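PDB 4Z8T: AvrRxo1-ORF2 from Xanthomonas oryzae pv. oryzicola, which binds the type III effector AvrRxo1-ORF1, which carries a polynucleotide kinase domain, and probably acts as its molecular chaperone. Local coordinates for residues L23-A35 and D68-N80. Numbering follows the deposited sequence.
Sequences LHASDLELALVHA and DIYERMYYVEYPN
With CG trans to the backbone N in both His-24 and Arg-72 (chi1 173° in the arginine), and the arginine chain bent at chi3, the guanidinium is laid against the imidazole where helix 63-77 packs across the long helix 6-38. The motif is a helix-helix crossing with knobs-into-holes packing, the segment axes inclined at 64° and 8.6 Å apart at their closest. Stacking at one end is supported by near-parallel planes, 19° apart, with CZ of Arg-72 over the centre of the His-24 ring. Both terminal N-H groups share one backbone oxygen through bent bonds: NH2 of Arg-72 donates to O of His-24 at 2.8 Å, and the bond from NH1 is weak. On the opposite side of the guanidinium, Leu-28 CD2 lies off toward NH1. Asp-27 CB meets Val-76 CG1, while its OD1 forms a salt bridge with Arg-19 of the second subunit, another copy of this protein.

Leu-28 is a knob among Glu-71, Arg-72, Tyr-75 and Val-76; reciprocally, Tyr-75 enters the hole of Leu-28, Ala-31, Leu-32 and Ala-35. Small Ala-31 permits close backbone approach, its CA 5.7 Å from CA of Tyr-75. The phenol is held at its far end too, OH of Tyr-75 being hydrogen-bonded to Phe-43 N. Tyr-74 CD2 lies over one ring face; on the opposite face, Leu-32 CD2 makes a CH-pi contact 3.4 Å from the Tyr-75 ring centroid, nearly along its normal.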
ATOM      1  N   LEU B  23       1.511   2.322 -12.683  1.00 23.86           N
ATOM      2  CA  LEU B  23       0.616   1.589 -11.795  1.00 21.74           C
ATOM      3  C   LEU B  23      -0.763   1.440 -12.430  1.00 22.94           C
ATOM      4  O   LEU B  23      -1.402   0.395 -12.324  1.00 23.42           O
ATOM      5  CB  LEU B  23       0.493   2.294 -10.441  1.00 23.82           C
ATOM      6  CG  LEU B  23       1.687   2.234  -9.490  1.00 24.81           C
ATOM      7  CD1 LEU B  23       1.483   3.176  -8.308  1.00 27.37           C
ATOM      8  CD2 LEU B  23       1.832   0.808  -8.986  1.00 28.89           C
ATOM      9  N   HIS B  24      -1.208   2.501 -13.091  1.00 24.26           N
ATOM     10  CA  HIS B  24      -2.503   2.535 -13.754  1.00 24.28           C
ATOM     11  C   HIS B  24      -2.563   1.456 -14.837  1.00 26.00           C
ATOM     12  O   HIS B  24      -3.525   0.683 -14.923  1.00 25.15           O
ATOM     13  CB  HIS B  24      -2.679   3.919 -14.373  1.00 25.44           C
ATOM     14  CG  HIS B  24      -4.078   4.252 -14.774  1.00 30.00           C
ATOM     15  ND1 HIS B  24      -5.130   4.269 -13.883  1.00 29.00           N
ATOM     16  CD2 HIS B  24      -4.594   4.627 -15.970  1.00 33.82           C
ATOM     17  CE1 HIS B  24      -6.235   4.621 -14.515  1.00 32.79           C
ATOM     18  NE2 HIS B  24      -5.937   4.840 -15.784  1.00 34.91           N
ATOM     19  N   ALA B  25      -1.536   1.413 -15.676  1.00 22.49           N
ATOM     20  CA  ALA B  25      -1.482   0.423 -16.744  1.00 23.92           C
ATOM     21  C   ALA B  25      -1.341  -0.986 -16.176  1.00 24.04           C
ATOM     22  O   ALA B  25      -1.994  -1.922 -16.644  1.00 23.34           O
ATOM     23  CB  ALA B  25      -0.342   0.726 -17.685  1.00 23.86           C
ATOM     24  N   SER B  26      -0.492  -1.128 -15.166  1.00 21.72           N
ATOM     25  CA  SER B  26      -0.269  -2.427 -14.545  1.00 23.38           C
ATOM     26  C   SER B  26      -1.518  -3.030 -13.899  1.00 22.92           C
ATOM     27  O   SER B  26      -1.786  -4.232 -14.060  1.00 23.03           O
ATOM     28  CB  SER B  26       0.854  -2.337 -13.514  1.00 26.29           C
ATOM     29  OG  SER B  26       0.985  -3.582 -12.868  1.00 27.46           O
ATOM     30  N   ASP B  27      -2.274  -2.211 -13.166  1.00 22.67           N
ATOM     31  CA  ASP B  27      -3.512  -2.678 -12.559  1.00 22.83           C
ATOM     32  C   ASP B  27      -4.414  -3.336 -13.599  1.00 21.20           C
ATOM     33  O   ASP B  27      -5.025  -4.374 -13.327  1.00 21.02           O
ATOM     34  CB  ASP B  27      -4.286  -1.526 -11.900  1.00 22.69           C
ATOM     35  CG  ASP B  27      -3.657  -1.041 -10.600  1.00 26.09           C
ATOM     36  OD1 ASP B  27      -2.842  -1.773  -9.997  1.00 24.61           O
ATOM     37  OD2 ASP B  27      -4.000   0.087 -10.174  1.00 28.13           O
ATOM     38  N   LEU B  28      -4.491  -2.731 -14.783  1.00 20.65           N
ATOM     39  CA  LEU B  28      -5.373  -3.240 -15.838  1.00 22.17           C
ATOM     40  C   LEU B  28      -4.780  -4.488 -16.470  1.00 20.01           C
ATOM     41  O   LEU B  28      -5.488  -5.474 -16.667  1.00 22.37           O
ATOM     42  CB  LEU B  28      -5.655  -2.168 -16.895  1.00 22.84           C
ATOM     43  CG  LEU B  28      -6.524  -2.610 -18.082  1.00 26.97           C
ATOM     44  CD1 LEU B  28      -7.855  -3.153 -17.607  1.00 23.86           C
ATOM     45  CD2 LEU B  28      -6.742  -1.453 -19.057  1.00 27.99           C
ATOM     46  N   GLU B  29      -3.481  -4.462 -16.748  1.00 21.77           N
ATOM     47  CA  GLU B  29      -2.806  -5.632 -17.322  1.00 24.39           C
ATOM     48  C   GLU B  29      -2.962  -6.859 -16.430  1.00 24.02           C
ATOM     49  O   GLU B  29      -3.337  -7.938 -16.904  1.00 23.15           O
ATOM     50  CB  GLU B  29      -1.325  -5.348 -17.540  1.00 26.19           C
ATOM     51  CG  GLU B  29      -1.030  -4.305 -18.591  1.00 29.79           C
ATOM     52  CD  GLU B  29       0.397  -3.826 -18.511  1.00 33.78           C
ATOM     53  OE1 GLU B  29       1.090  -4.174 -17.520  1.00 34.88           O
ATOM     54  OE2 GLU B  29       0.828  -3.092 -19.423  1.00 45.06           O
ATOM     55  N   LEU B  30      -2.682  -6.705 -15.138  1.00 19.60           N
ATOM     56  CA  LEU B  30      -2.818  -7.835 -14.219  1.00 19.59           C
ATOM     57  C   LEU B  30      -4.256  -8.312 -14.089  1.00 21.52           C
ATOM     58  O   LEU B  30      -4.515  -9.510 -14.011  1.00 22.51           O
ATOM     59  CB  LEU B  30      -2.249  -7.482 -12.839  1.00 20.50           C
ATOM     60  CG  LEU B  30      -0.748  -7.225 -12.826  1.00 20.24           C
ATOM     61  CD1 LEU B  30      -0.362  -6.689 -11.459  1.00 20.12           C
ATOM     62  CD2 LEU B  30      -0.010  -8.516 -13.132  1.00 19.28           C
ATOM     63  N   ALA B  31      -5.193  -7.367 -14.066  1.00 21.01           N
ATOM     64  CA  ALA B  31      -6.596  -7.703 -13.929  1.00 21.09           C
ATOM     65  C   ALA B  31      -7.078  -8.517 -15.127  1.00 21.38           C
ATOM     66  O   ALA B  31      -7.890  -9.423 -14.963  1.00 22.66           O
ATOM     67  CB  ALA B  31      -7.425  -6.449 -13.768  1.00 20.95           C
ATOM     68  N   LEU B  32      -6.573  -8.187 -16.316  1.00 21.75           N
ATOM     69  CA  LEU B  32      -6.957  -8.902 -17.538  1.00 25.27           C
ATOM     70  C   LEU B  32      -6.448 -10.337 -17.551  1.00 24.15           C
ATOM     71  O   LEU B  32      -7.139 -11.233 -18.031  1.00 25.48           O
ATOM     72  CB  LEU B  32      -6.447  -8.177 -18.776  1.00 24.83           C
ATOM     73  CG  LEU B  32      -7.171  -6.881 -19.144  1.00 26.92           C
ATOM     74  CD1 LEU B  32      -6.432  -6.165 -20.253  1.00 26.73           C
ATOM     75  CD2 LEU B  32      -8.589  -7.182 -19.562  1.00 28.14           C
ATOM     76  N   VAL B  33      -5.240 -10.563 -17.038  1.00 25.11           N
ATOM     77  CA  VAL B  33      -4.735 -11.928 -16.941  1.00 24.09           C
ATOM     78  C   VAL B  33      -5.613 -12.744 -15.998  1.00 25.57           C
ATOM     79  O   VAL B  33      -6.033 -13.855 -16.323  1.00 28.86           O
ATOM     80  CB  VAL B  33      -3.259 -11.958 -16.486  1.00 22.95           C
ATOM     81  CG1 VAL B  33      -2.782 -13.392 -16.305  1.00 25.05           C
ATOM     82  CG2 VAL B  33      -2.397 -11.238 -17.494  1.00 25.16           C
ATOM     83  N   HIS B  34      -5.908 -12.181 -14.830  1.00 25.57           N
ATOM     84  CA  HIS B  34      -6.752 -12.849 -13.859  1.00 26.74           C
ATOM     85  C   HIS B  34      -8.153 -13.100 -14.416  1.00 32.30           C
ATOM     86  O   HIS B  34      -8.753 -14.148 -14.167  1.00 30.23           O
ATOM     87  CB  HIS B  34      -6.835 -12.014 -12.583  1.00 32.23           C
ATOM     88  CG  HIS B  34      -7.598 -12.674 -11.480  1.00 38.36           C
ATOM     89  ND1 HIS B  34      -8.914 -12.366 -11.197  1.00 38.72           N
ATOM     90  CD2 HIS B  34      -7.235 -13.626 -10.591  1.00 39.90           C
ATOM     91  CE1 HIS B  34      -9.325 -13.103 -10.182  1.00 39.88           C
ATOM     92  NE2 HIS B  34      -8.329 -13.877  -9.795  1.00 44.36           N
ATOM     93  N   ALA B  35      -8.671 -12.130 -15.163  1.00 26.01           N
ATOM     94  CA  ALA B  35      -9.995 -12.253 -15.764  1.00 29.01           C
ATOM     95  C   ALA B  35     -10.043 -13.414 -16.760  1.00 29.04           C
ATOM     96  O   ALA B  35     -10.984 -14.206 -16.745  1.00 32.28           O
ATOM     97  CB  ALA B  35     -10.406 -10.951 -16.429  1.00 29.53           C
ATOM     98  N   ASP B  68     -12.743   3.582 -21.901  1.00 43.08           N
ATOM     99  CA  ASP B  68     -11.661   3.498 -20.925  1.00 44.18           C
ATOM    100  C   ASP B  68     -12.145   3.587 -19.472  1.00 40.22           C
ATOM    101  O   ASP B  68     -11.578   2.939 -18.593  1.00 37.05           O
ATOM    102  CB  ASP B  68     -10.577   4.547 -21.217  1.00 45.63           C
ATOM    103  CG  ASP B  68      -9.783   4.237 -22.490  1.00 53.36           C
ATOM    104  OD1 ASP B  68     -10.383   3.741 -23.474  1.00 53.81           O
ATOM    105  OD2 ASP B  68      -8.557   4.487 -22.504  1.00 55.82           O
ATOM    106  N   ILE B  69     -13.191   4.370 -19.221  1.00 39.17           N
ATOM    107  CA  ILE B  69     -13.764   4.450 -17.880  1.00 32.82           C
ATOM    108  C   ILE B  69     -14.388   3.118 -17.456  1.00 32.07           C
ATOM    109  O   ILE B  69     -14.104   2.604 -16.367  1.00 27.99           O
ATOM    110  CB  ILE B  69     -14.832   5.572 -17.778  1.00 34.11           C
ATOM    111  CG1 ILE B  69     -14.170   6.952 -17.788  1.00 37.05           C
ATOM    112  CG2 ILE B  69     -15.654   5.421 -16.516  1.00 31.63           C
ATOM    113  CD1 ILE B  69     -15.144   8.087 -18.040  1.00 37.09           C
ATOM    114  N   TYR B  70     -15.237   2.551 -18.309  1.00 31.23           N
ATOM    115  CA  TYR B  70     -16.005   1.382 -17.909  1.00 29.26           C
ATOM    116  C   TYR B  70     -15.259   0.069 -18.050  1.00 25.82           C
ATOM    117  O   TYR B  70     -15.466  -0.839 -17.254  1.00 26.76           O
ATOM    118  CB  TYR B  70     -17.376   1.335 -18.596  1.00 32.62           C
ATOM    119  CG  TYR B  70     -18.272   2.417 -18.064  1.00 35.93           C
ATOM    120  CD1 TYR B  70     -18.832   2.315 -16.796  1.00 36.82           C
ATOM    121  CD2 TYR B  70     -18.517   3.558 -18.802  1.00 41.31           C
ATOM    122  CE1 TYR B  70     -19.629   3.317 -16.289  1.00 39.71           C
ATOM    123  CE2 TYR B  70     -19.314   4.560 -18.307  1.00 42.40           C
ATOM    124  CZ  TYR B  70     -19.866   4.433 -17.052  1.00 44.58           C
ATOM    125  OH  TYR B  70     -20.655   5.437 -16.565  1.00 50.04           O
ATOM    126  N   GLU B  71     -14.396  -0.032 -19.051  1.00 29.23           N
ATOM    127  CA  GLU B  71     -13.591  -1.242 -19.195  1.00 33.64           C
ATOM    128  C   GLU B  71     -12.692  -1.372 -17.973  1.00 29.20           C
ATOM    129  O   GLU B  71     -12.621  -2.432 -17.346  1.00 26.41           O
ATOM    130  CB  GLU B  71     -12.752  -1.213 -20.479  1.00 36.51           C
ATOM    131  CG  GLU B  71     -11.414  -1.944 -20.345  1.00 37.44           C
ATOM    132  CD  GLU B  71     -11.014  -2.701 -21.591  1.00 45.10           C
ATOM    133  OE1 GLU B  71     -11.868  -2.865 -22.493  1.00 47.76           O
ATOM    134  OE2 GLU B  71      -9.844  -3.146 -21.660  1.00 42.34           O
ATOM    135  N   ARG B  72     -12.022  -0.280 -17.626  1.00 29.08           N
ATOM    136  CA  ARG B  72     -11.122  -0.285 -16.478  1.00 27.24           C
ATOM    137  C   ARG B  72     -11.873  -0.553 -15.176  1.00 25.11           C
ATOM    138  O   ARG B  72     -11.428  -1.344 -14.351  1.00 25.11           O
ATOM    139  CB  ARG B  72     -10.347   1.030 -16.402  1.00 27.51           C
ATOM    140  CG  ARG B  72      -9.525   1.181 -15.149  1.00 30.23           C
ATOM    141  CD  ARG B  72      -8.678   2.437 -15.190  1.00 31.59           C
ATOM    142  NE  ARG B  72      -7.640   2.328 -16.206  1.00 38.62           N
ATOM    143  CZ  ARG B  72      -6.514   1.639 -16.038  1.00 33.99           C
ATOM    144  NH1 ARG B  72      -5.627   1.591 -17.018  1.00 36.01           N
ATOM    145  NH2 ARG B  72      -6.276   0.999 -14.890  1.00 31.96           N
HETATM  146  N   MSE B  73     -13.019   0.091 -14.990  1.00 23.63           N
HETATM  147  CA  MSE B  73     -13.817  -0.170 -13.794  1.00 20.56           C
HETATM  148  C   MSE B  73     -14.208  -1.644 -13.703  1.00 22.98           C
HETATM  149  O   MSE B  73     -14.076  -2.279 -12.664  1.00 19.55           O
HETATM  150  CB  MSE B  73     -15.066   0.720 -13.766  1.00 21.62           C
HETATM  151  CG  MSE B  73     -15.934   0.481 -12.562  1.00 21.67           C
HETATM  152 SE   MSE B  73     -17.545   1.576 -12.683  1.00 30.62          SE
HETATM  153  CE  MSE B  73     -16.676   3.282 -12.771  1.00 25.15           C
ATOM    154  N   TYR B  74     -14.658  -2.196 -14.823  1.00 22.86           N
ATOM    155  CA  TYR B  74     -15.100  -3.579 -14.878  1.00 24.08           C
ATOM    156  C   TYR B  74     -13.994  -4.537 -14.432  1.00 21.51           C
ATOM    157  O   TYR B  74     -14.214  -5.413 -13.593  1.00 22.58           O
ATOM    158  CB  TYR B  74     -15.524  -3.881 -16.317  1.00 23.02           C
ATOM    159  CG  TYR B  74     -15.983  -5.298 -16.600  1.00 27.97           C
ATOM    160  CD1 TYR B  74     -17.126  -5.812 -16.012  1.00 26.61           C
ATOM    161  CD2 TYR B  74     -15.281  -6.103 -17.486  1.00 29.97           C
ATOM    162  CE1 TYR B  74     -17.556  -7.099 -16.291  1.00 32.80           C
ATOM    163  CE2 TYR B  74     -15.703  -7.385 -17.771  1.00 31.42           C
ATOM    164  CZ  TYR B  74     -16.836  -7.877 -17.171  1.00 34.19           C
ATOM    165  OH  TYR B  74     -17.258  -9.155 -17.449  1.00 37.11           O
ATOM    166  N   TYR B  75     -12.802  -4.346 -14.980  1.00 25.13           N
ATOM    167  CA  TYR B  75     -11.705  -5.275 -14.732  1.00 23.15           C
ATOM    168  C   TYR B  75     -10.947  -5.000 -13.442  1.00 21.95           C
ATOM    169  O   TYR B  75     -10.587  -5.935 -12.738  1.00 21.40           O
ATOM    170  CB  TYR B  75     -10.721  -5.276 -15.894  1.00 23.23           C
ATOM    171  CG  TYR B  75     -11.228  -6.051 -17.091  1.00 23.48           C
ATOM    172  CD1 TYR B  75     -11.544  -7.398 -16.978  1.00 28.64           C
ATOM    173  CD2 TYR B  75     -11.382  -5.437 -18.323  1.00 30.65           C
ATOM    174  CE1 TYR B  75     -12.006  -8.117 -18.072  1.00 29.76           C
ATOM    175  CE2 TYR B  75     -11.844  -6.148 -19.429  1.00 30.14           C
ATOM    176  CZ  TYR B  75     -12.153  -7.487 -19.286  1.00 30.58           C
ATOM    177  OH  TYR B  75     -12.617  -8.211 -20.362  1.00 33.17           O
ATOM    178  N   VAL B  76     -10.692  -3.727 -13.153  1.00 19.98           N
ATOM    179  CA  VAL B  76      -9.823  -3.376 -12.027  1.00 20.71           C
ATOM    180  C   VAL B  76     -10.590  -3.229 -10.723  1.00 22.93           C
ATOM    181  O   VAL B  76     -10.155  -3.718  -9.679  1.00 21.91           O
ATOM    182  CB  VAL B  76      -9.033  -2.099 -12.311  1.00 21.08           C
ATOM    183  CG1 VAL B  76      -8.149  -1.742 -11.129  1.00 21.76           C
ATOM    184  CG2 VAL B  76      -8.181  -2.286 -13.543  1.00 23.66           C
ATOM    185  N   GLU B  77     -11.743  -2.572 -10.775  1.00 18.97           N
ATOM    186  CA  GLU B  77     -12.483  -2.304  -9.544  1.00 20.43           C
ATOM    187  C   GLU B  77     -13.432  -3.410  -9.125  1.00 24.22           C
ATOM    188  O   GLU B  77     -13.754  -3.534  -7.949  1.00 23.03           O
ATOM    189  CB  GLU B  77     -13.263  -1.003  -9.672  1.00 20.37           C
ATOM    190  CG  GLU B  77     -12.419   0.230  -9.739  1.00 20.81           C
ATOM    191  CD  GLU B  77     -13.286   1.469  -9.756  1.00 22.63           C
ATOM    192  OE1 GLU B  77     -13.173   2.269 -10.712  1.00 23.27           O
ATOM    193  OE2 GLU B  77     -14.100   1.631  -8.814  1.00 22.70           O
ATOM    194  N   TYR B  78     -13.894  -4.213 -10.081  1.00 23.83           N
ATOM    195  CA  TYR B  78     -14.849  -5.273  -9.754  1.00 27.59           C
ATOM    196  C   TYR B  78     -14.381  -6.620 -10.286  1.00 30.73           C
ATOM    197  O   TYR B  78     -15.035  -7.213 -11.158  1.00 30.24           O
ATOM    198  CB  TYR B  78     -16.255  -4.910 -10.260  1.00 26.49           C
ATOM    199  CG  TYR B  78     -16.773  -3.641  -9.611  1.00 25.17           C
ATOM    200  CD1 TYR B  78     -17.475  -3.685  -8.415  1.00 30.24           C
ATOM    201  CD2 TYR B  78     -16.518  -2.399 -10.176  1.00 25.40           C
ATOM    202  CE1 TYR B  78     -17.926  -2.531  -7.808  1.00 28.25           C
ATOM    203  CE2 TYR B  78     -16.963  -1.233  -9.576  1.00 24.07           C
ATOM    204  CZ  TYR B  78     -17.668  -1.311  -8.389  1.00 27.29           C
ATOM    205  OH  TYR B  78     -18.107  -0.161  -7.785  1.00 26.62           O
ATOM    206  N   PRO B  79     -13.240  -7.105  -9.762  1.00 30.38           N
ATOM    207  CA  PRO B  79     -12.630  -8.331 -10.285  1.00 31.68           C
ATOM    208  C   PRO B  79     -13.489  -9.571 -10.067  1.00 36.05           C
ATOM    209  O   PRO B  79     -13.357 -10.518 -10.843  1.00 37.97           O
ATOM    210  CB  PRO B  79     -11.323  -8.442  -9.484  1.00 32.36           C
ATOM    211  CG  PRO B  79     -11.581  -7.707  -8.221  1.00 33.21           C
ATOM    212  CD  PRO B  79     -12.485  -6.566  -8.612  1.00 31.03           C
ATOM    213  N   ASN B  80     -14.338  -9.570  -9.043  1.00 36.76           N
ATOM    214  CA  ASN B  80     -15.177 -10.732  -8.748  1.00 39.06           C
ATOM    215  C   ASN B  80     -16.501 -10.738  -9.515  1.00 40.20           C
ATOM    216  O   ASN B  80     -17.268 -11.702  -9.440  1.00 40.83           O
ATOM    217  CB  ASN B  80     -15.431 -10.850  -7.243  1.00 40.34           C
ATOM    218  CG  ASN B  80     -14.146 -11.004  -6.443  1.00 41.75           C
ATOM    219  OD1 ASN B  80     -13.169 -11.596  -6.909  1.00 43.69           O
ATOM    220  ND2 ASN B  80     -14.140 -10.457  -5.231  1.00 45.61           N
TER